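Local coordinates for Poly(Beta-D-mannuronate) lyase (Pseudopedobacter saltans, PDB 7O79), which probably cleaves alginate as a poly(beta-D-mannuronate) lyase of polysaccharide lyase family 6, built on a parallel beta-helix, at residues Glu209-Asn223 and Gly231-Asn245. Sequence-based numbering, arbitrary orientation.
Sequences EIISLKSNRNKVIGN and GIVGRSGNFNTIEEN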
loop_
_atom_site.group_PDB
_atom_site.type_symbol
_atom_site.label_atom_id
_atom_site.label_comp_id
_atom_site.label_asym_id
_atom_site.label_seq_id
_atom_site.Cartn_x
_atom_site.Cartn_y
_atom_site.Cartn_z
ATOM N N GLU A 209 -9.289 -1.073 0.773
ATOM C CA GLU A 209 -7.878 -1.227 1.095
ATOM C C GLU A 209 -7.136 -0.086 0.416
ATOM O O GLU A 209 -6.963 -0.093 -0.800
ATOM C CB GLU A 209 -7.372 -2.595 0.660
ATOM C CG GLU A 209 -8.195 -3.713 1.259
ATOM C CD GLU A 209 -7.605 -5.095 1.012
ATOM O OE1 GLU A 209 -8.368 -6.091 1.066
ATOM O OE2 GLU A 209 -6.382 -5.190 0.765
ATOM N N ILE A 210 -6.759 0.927 1.208
ATOM C CA ILE A 210 -5.911 2.003 0.701
ATOM C C ILE A 210 -4.579 1.428 0.253
ATOM O O ILE A 210 -4.117 1.652 -0.877
ATOM C CB ILE A 210 -5.697 3.074 1.791
ATOM C CG1 ILE A 210 -7.021 3.682 2.252
ATOM C CG2 ILE A 210 -4.749 4.175 1.259
ATOM C CD1 ILE A 210 -6.885 4.555 3.517
ATOM N N ILE A 211 -3.931 0.706 1.161
ATOM C CA ILE A 211 -2.725 -0.073 0.910
ATOM C C ILE A 211 -3.114 -1.534 1.072
ATOM O O ILE A 211 -3.806 -1.895 2.032
ATOM C CB ILE A 211 -1.593 0.329 1.876
ATOM C CG1 ILE A 211 -1.059 1.715 1.504
ATOM C CG2 ILE A 211 -0.461 -0.712 1.871
ATOM C CD1 ILE A 211 -0.219 2.394 2.594
ATOM N N SER A 212 -2.728 -2.362 0.113
ATOM C CA SER A 212 -3.039 -3.786 0.152
ATOM C C SER A 212 -1.728 -4.548 0.026
ATOM O O SER A 212 -1.162 -4.650 -1.067
ATOM C CB SER A 212 -4.031 -4.163 -0.944
ATOM O OG SER A 212 -4.367 -5.539 -0.887
ATOM N N LEU A 213 -1.250 -5.086 1.147
ATOM C CA LEU A 213 -0.093 -5.970 1.152
ATOM C C LEU A 213 -0.546 -7.400 0.870
ATOM O O LEU A 213 -1.381 -7.947 1.591
ATOM C CB LEU A 213 0.653 -5.894 2.482
ATOM C CG LEU A 213 0.983 -4.478 2.981
ATOM C CD1 LEU A 213 1.799 -4.535 4.269
ATOM C CD2 LEU A 213 1.746 -3.723 1.896
ATOM N N LYS A 214 0.019 -8.003 -0.169
ATOM C CA LYS A 214 -0.239 -9.386 -0.554
ATOM C C LYS A 214 1.078 -10.112 -0.786
ATOM O O LYS A 214 1.288 -10.757 -1.816
ATOM C CB LYS A 214 -1.111 -9.433 -1.804
ATOM C CG LYS A 214 -2.559 -8.997 -1.565
ATOM C CD LYS A 214 -3.380 -9.115 -2.853
ATOM C CE LYS A 214 -4.884 -9.032 -2.554
ATOM N NZ LYS A 214 -5.703 -8.837 -3.792
ATOM N N SER A 215 1.999 -9.974 0.166
ATOM C CA SER A 215 3.366 -10.494 0.078
ATOM C C SER A 215 4.008 -10.273 1.445
ATOM O O SER A 215 3.401 -9.661 2.332
ATOM C CB SER A 215 4.187 -9.804 -1.018
ATOM O OG SER A 215 4.121 -8.388 -0.877
ATOM N N ASN A 216 5.266 -10.722 1.590
ATOM C CA ASN A 216 5.999 -10.637 2.855
ATOM C C ASN A 216 7.019 -9.502 2.890
ATOM O O ASN A 216 7.466 -8.989 1.862
ATOM C CB ASN A 216 6.762 -11.939 3.179
ATOM C CG ASN A 216 5.870 -13.150 3.256
ATOM O OD1 ASN A 216 4.645 -13.043 3.224
ATOM N ND2 ASN A 216 6.480 -14.316 3.412
ATOM N N ARG A 217 7.392 -9.140 4.128
ATOM C CA ARG A 217 8.561 -8.306 4.455
ATOM C C ARG A 217 8.487 -6.904 3.875
ATOM O O ARG A 217 9.503 -6.308 3.522
ATOM C CB ARG A 217 9.872 -8.979 4.063
ATOM C CG ARG A 217 9.917 -10.423 4.405
ATOM C CD ARG A 217 10.624 -10.587 5.726
ATOM N NE ARG A 217 10.569 -11.963 6.206
ATOM C CZ ARG A 217 10.857 -12.336 7.449
ATOM N NH1 ARG A 217 11.212 -11.433 8.358
ATOM N NH2 ARG A 217 10.781 -13.619 7.787
ATOM N N ASN A 218 7.296 -6.358 3.845
ATOM C CA ASN A 218 7.093 -5.010 3.382
ATOM C C ASN A 218 7.129 -4.030 4.545
ATOM O O ASN A 218 6.892 -4.402 5.651
ATOM C CB ASN A 218 5.782 -4.922 2.636
ATOM C CG ASN A 218 5.762 -5.820 1.418
ATOM O OD1 ASN A 218 6.510 -5.643 0.522
ATOM N ND2 ASN A 218 4.946 -6.790 1.444
ATOM N N LYS A 219 7.472 -2.791 4.255
ATOM C CA LYS A 219 7.523 -1.730 5.240
ATOM C C LYS A 219 6.597 -0.558 4.924
ATOM O O LYS A 219 6.807 0.140 3.973
ATOM C CB LYS A 219 8.933 -1.194 5.360
ATOM C CG LYS A 219 10.000 -2.244 5.411
ATOM C CD LYS A 219 9.869 -2.977 6.708
ATOM C CE LYS A 219 11.184 -3.416 7.293
ATOM N NZ LYS A 219 11.258 -4.876 7.194
ATOM N N VAL A 220 5.627 -0.325 5.789
ATOM C CA VAL A 220 4.675 0.764 5.679
ATOM C C VAL A 220 5.017 1.648 6.881
ATOM O O VAL A 220 4.600 1.386 7.963
ATOM C CB VAL A 220 3.238 0.261 5.676
ATOM C CG1 VAL A 220 2.299 1.402 5.468
ATOM C CG2 VAL A 220 3.046 -0.731 4.562
ATOM N N ILE A 221 5.797 2.695 6.623
ATOM C CA ILE A 221 6.469 3.482 7.664
ATOM C C ILE A 221 6.181 4.963 7.469
ATOM O O ILE A 221 6.385 5.495 6.375
ATOM C CB ILE A 221 7.998 3.287 7.646
ATOM C CG1 ILE A 221 8.409 1.825 7.558
ATOM C CG2 ILE A 221 8.628 3.928 8.883
ATOM C CD1 ILE A 221 7.809 0.996 8.646
ATOM N N GLY A 222 5.731 5.631 8.531
ATOM C CA GLY A 222 5.751 7.089 8.563
ATOM C C GLY A 222 4.899 7.783 7.524
ATOM O O GLY A 222 5.222 8.902 7.123
ATOM N N ASN A 223 3.811 7.161 7.089
ATOM C CA ASN A 223 2.870 7.769 6.161
ATOM C C ASN A 223 1.783 8.531 6.920
ATOM O O ASN A 223 1.419 8.178 8.045
ATOM C CB ASN A 223 2.217 6.696 5.297
ATOM C CG ASN A 223 3.229 5.928 4.469
ATOM O OD1 ASN A 223 3.704 6.411 3.433
ATOM N ND2 ASN A 223 3.598 4.743 4.945
ATOM N N GLY A 231 -8.670 1.414 4.758
ATOM C CA GLY A 231 -7.620 1.291 5.747
ATOM C C GLY A 231 -6.335 0.761 5.136
ATOM O O GLY A 231 -6.268 0.461 3.938
ATOM N N ILE A 232 -5.317 0.653 5.983
ATOM C CA ILE A 232 -4.035 0.063 5.606
ATOM C C ILE A 232 -4.126 -1.421 5.924
ATOM O O ILE A 232 -4.374 -1.792 7.077
ATOM C CB ILE A 232 -2.868 0.712 6.369
ATOM C CG1 ILE A 232 -2.710 2.186 5.981
ATOM C CG2 ILE A 232 -1.559 -0.043 6.073
ATOM C CD1 ILE A 232 -1.683 2.942 6.842
ATOM N N VAL A 233 -3.973 -2.274 4.912
ATOM C CA VAL A 233 -4.377 -3.670 5.050
ATOM C C VAL A 233 -3.231 -4.599 4.651
ATOM O O VAL A 233 -2.708 -4.515 3.531
ATOM C CB VAL A 233 -5.641 -3.975 4.226
ATOM C CG1 VAL A 233 -5.994 -5.448 4.303
ATOM C CG2 VAL A 233 -6.807 -3.141 4.725
ATOM N N GLY A 234 -2.834 -5.474 5.577
ATOM C CA GLY A 234 -2.128 -6.696 5.226
ATOM C C GLY A 234 -3.126 -7.777 4.830
ATOM O O GLY A 234 -3.674 -8.471 5.685
ATOM N N ARG A 235 -3.420 -7.897 3.538
ATOM C CA ARG A 235 -4.431 -8.858 3.083
ATOM C C ARG A 235 -3.889 -10.284 3.026
ATOM O O ARG A 235 -4.578 -11.232 3.424
ATOM C CB ARG A 235 -4.952 -8.451 1.704
ATOM C CG ARG A 235 -5.886 -9.474 1.055
ATOM C CD ARG A 235 -7.152 -9.743 1.875
ATOM N NE ARG A 235 -7.996 -10.733 1.217
ATOM C CZ ARG A 235 -7.843 -12.053 1.314
ATOM N NH1 ARG A 235 -6.901 -12.573 2.112
ATOM N NH2 ARG A 235 -8.666 -12.860 0.638
ATOM N N SER A 236 -2.683 -10.447 2.491
ATOM C CA SER A 236 -2.022 -11.739 2.371
ATOM C C SER A 236 -0.577 -11.572 2.809
ATOM O O SER A 236 -0.076 -10.449 2.955
ATOM C CB SER A 236 -2.093 -12.285 0.935
ATOM O OG SER A 236 -3.395 -12.758 0.676
ATOM N N GLY A 237 0.097 -12.701 3.029
ATOM C CA GLY A 237 1.501 -12.662 3.388
ATOM C C GLY A 237 1.746 -12.506 4.873
ATOM O O GLY A 237 0.830 -12.459 5.706
ATOM N N ASN A 238 3.035 -12.429 5.202
ATOM C CA ASN A 238 3.527 -12.577 6.560
ATOM C C ASN A 238 4.713 -11.645 6.794
ATOM O O ASN A 238 5.357 -11.180 5.857
ATOM C CB ASN A 238 3.916 -14.041 6.870
ATOM C CG ASN A 238 2.780 -15.030 6.588
ATOM O OD1 ASN A 238 1.789 -15.060 7.320
ATOM N ND2 ASN A 238 2.910 -15.823 5.528
ATOM N N PHE A 239 4.993 -11.380 8.072
ATOM C CA PHE A 239 6.140 -10.552 8.486
ATOM C C PHE A 239 6.135 -9.177 7.808
ATOM O O PHE A 239 7.132 -8.727 7.236
ATOM C CB PHE A 239 7.463 -11.287 8.240
ATOM C CG PHE A 239 7.407 -12.750 8.584
ATOM C CD1 PHE A 239 7.459 -13.161 9.906
ATOM C CD2 PHE A 239 7.335 -13.712 7.594
ATOM C CE1 PHE A 239 7.402 -14.507 10.228
ATOM C CE2 PHE A 239 7.283 -15.050 7.913
ATOM C CZ PHE A 239 7.320 -15.448 9.228
ATOM N N ASN A 240 4.999 -8.491 7.880
ATOM C CA ASN A 240 4.941 -7.126 7.388
ATOM C C ASN A 240 5.082 -6.144 8.542
ATOM O O ASN A 240 4.798 -6.471 9.693
ATOM C CB ASN A 240 3.652 -6.875 6.612
ATOM C CG ASN A 240 3.688 -7.531 5.243
ATOM O OD1 ASN A 240 4.662 -7.362 4.492
ATOM N ND2 ASN A 240 2.664 -8.318 4.928
ATOM N N THR A 241 5.562 -4.945 8.221
ATOM C CA THR A 241 5.826 -3.913 9.219
ATOM C C THR A 241 4.985 -2.686 8.907
ATOM O O THR A 241 5.057 -2.134 7.802
ATOM C CB THR A 241 7.312 -3.552 9.277
ATOM O OG1 THR A 241 8.065 -4.687 9.716
ATOM C CG2 THR A 241 7.547 -2.398 10.242
ATOM N N ILE A 242 4.178 -2.269 9.878
ATOM C CA ILE A 242 3.321 -1.094 9.753
ATOM C C ILE A 242 3.610 -0.254 10.991
ATOM O O ILE A 242 3.160 -0.588 12.089
ATOM C CB ILE A 242 1.837 -1.466 9.644
ATOM C CG1 ILE A 242 1.639 -2.385 8.433
ATOM C CG2 ILE A 242 0.977 -0.218 9.448
ATOM C CD1 ILE A 242 0.233 -2.889 8.270
ATOM N N GLU A 243 4.380 0.821 10.824
ATOM C CA GLU A 243 4.942 1.556 11.952
ATOM C C GLU A 243 4.929 3.050 11.705
ATOM O O GLU A 243 5.176 3.502 10.589
ATOM C CB GLU A 243 6.387 1.134 12.253
ATOM C CG GLU A 243 6.507 -0.280 12.747
ATOM C CD GLU A 243 7.942 -0.677 13.060
ATOM O OE1 GLU A 243 8.119 -1.725 13.725
ATOM O OE2 GLU A 243 8.875 0.020 12.595
ATOM N N GLU A 244 4.656 3.802 12.769
ATOM C CA GLU A 244 4.839 5.255 12.804
ATOM C C GLU A 244 3.993 5.985 11.771
ATOM O O GLU A 244 4.373 7.065 11.306
ATOM C CB GLU A 244 6.316 5.628 12.661
ATOM C CG GLU A 244 7.144 5.224 13.878
ATOM C CD GLU A 244 8.610 5.008 13.548
ATOM O OE1 GLU A 244 9.127 3.913 13.844
ATOM O OE2 GLU A 244 9.243 5.927 12.990
ATOM N N ASN A 245 2.831 5.422 11.428
ATOM C CA ASN A 245 1.907 6.061 10.503
ATOM C C ASN A 245 0.920 6.928 11.273
ATOM O O ASN A 245 0.698 6.738 12.469
ATOM C CB ASN A 245 1.132 5.031 9.668
ATOM C CG ASN A 245 2.041 4.148 8.837
ATOM O OD1 ASN A 245 2.527 4.568 7.785
ATOM N ND2 ASN A 245 2.277 2.910 9.302
HETATM O O HOH W 1 8.669 -6.509 7.807
#
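With CG beside the backbone N and anti to the carbonyl carbon, N245 (chi1 -60°) and N240 (chi1 -74°) each lay an amide along the neighbouring turn of the parallel beta-helix, meeting N223 and N218. This is an asparagine ladder: equivalent asparagines recur at the corners of successive coils, joined by hydrogen bonds, and N223 continues it to N198. N245 OD1 takes two bonds from N223, one from N and one nearly head-on from ND2, each 3.0 Å. N245 ND2 reaches V220 O at 3.1 Å from above the carbonyl plane, while E243 N binds the same oxygen in the strand pairing. With an alanine in place of N245, N223 N and ND2 would probably lose their shared acceptor and V220 O its second donor, leaving the N223 amide less fixed. N240 works alike one corner away: OD1 accepts N218 N in its carbonyl plane at 2.9 Å, and ND2 bonds S215 O. Between these corners strand 219-221 pairs in parallel with 241-243; before them 212-214 pairs with 231-236, with a beta bulge between L213 and K214. Inside the coil V220 packs on I232 and I242. Outside, R217 NH2 lies over the F239 ring toward its rim, an off-centre cation-pi stack, guanidinium and ring planes 13° and centres 4.2 Å apart. Beside K219, a water donates to F239 O and accepts from K219 NZ at 3.1 Å.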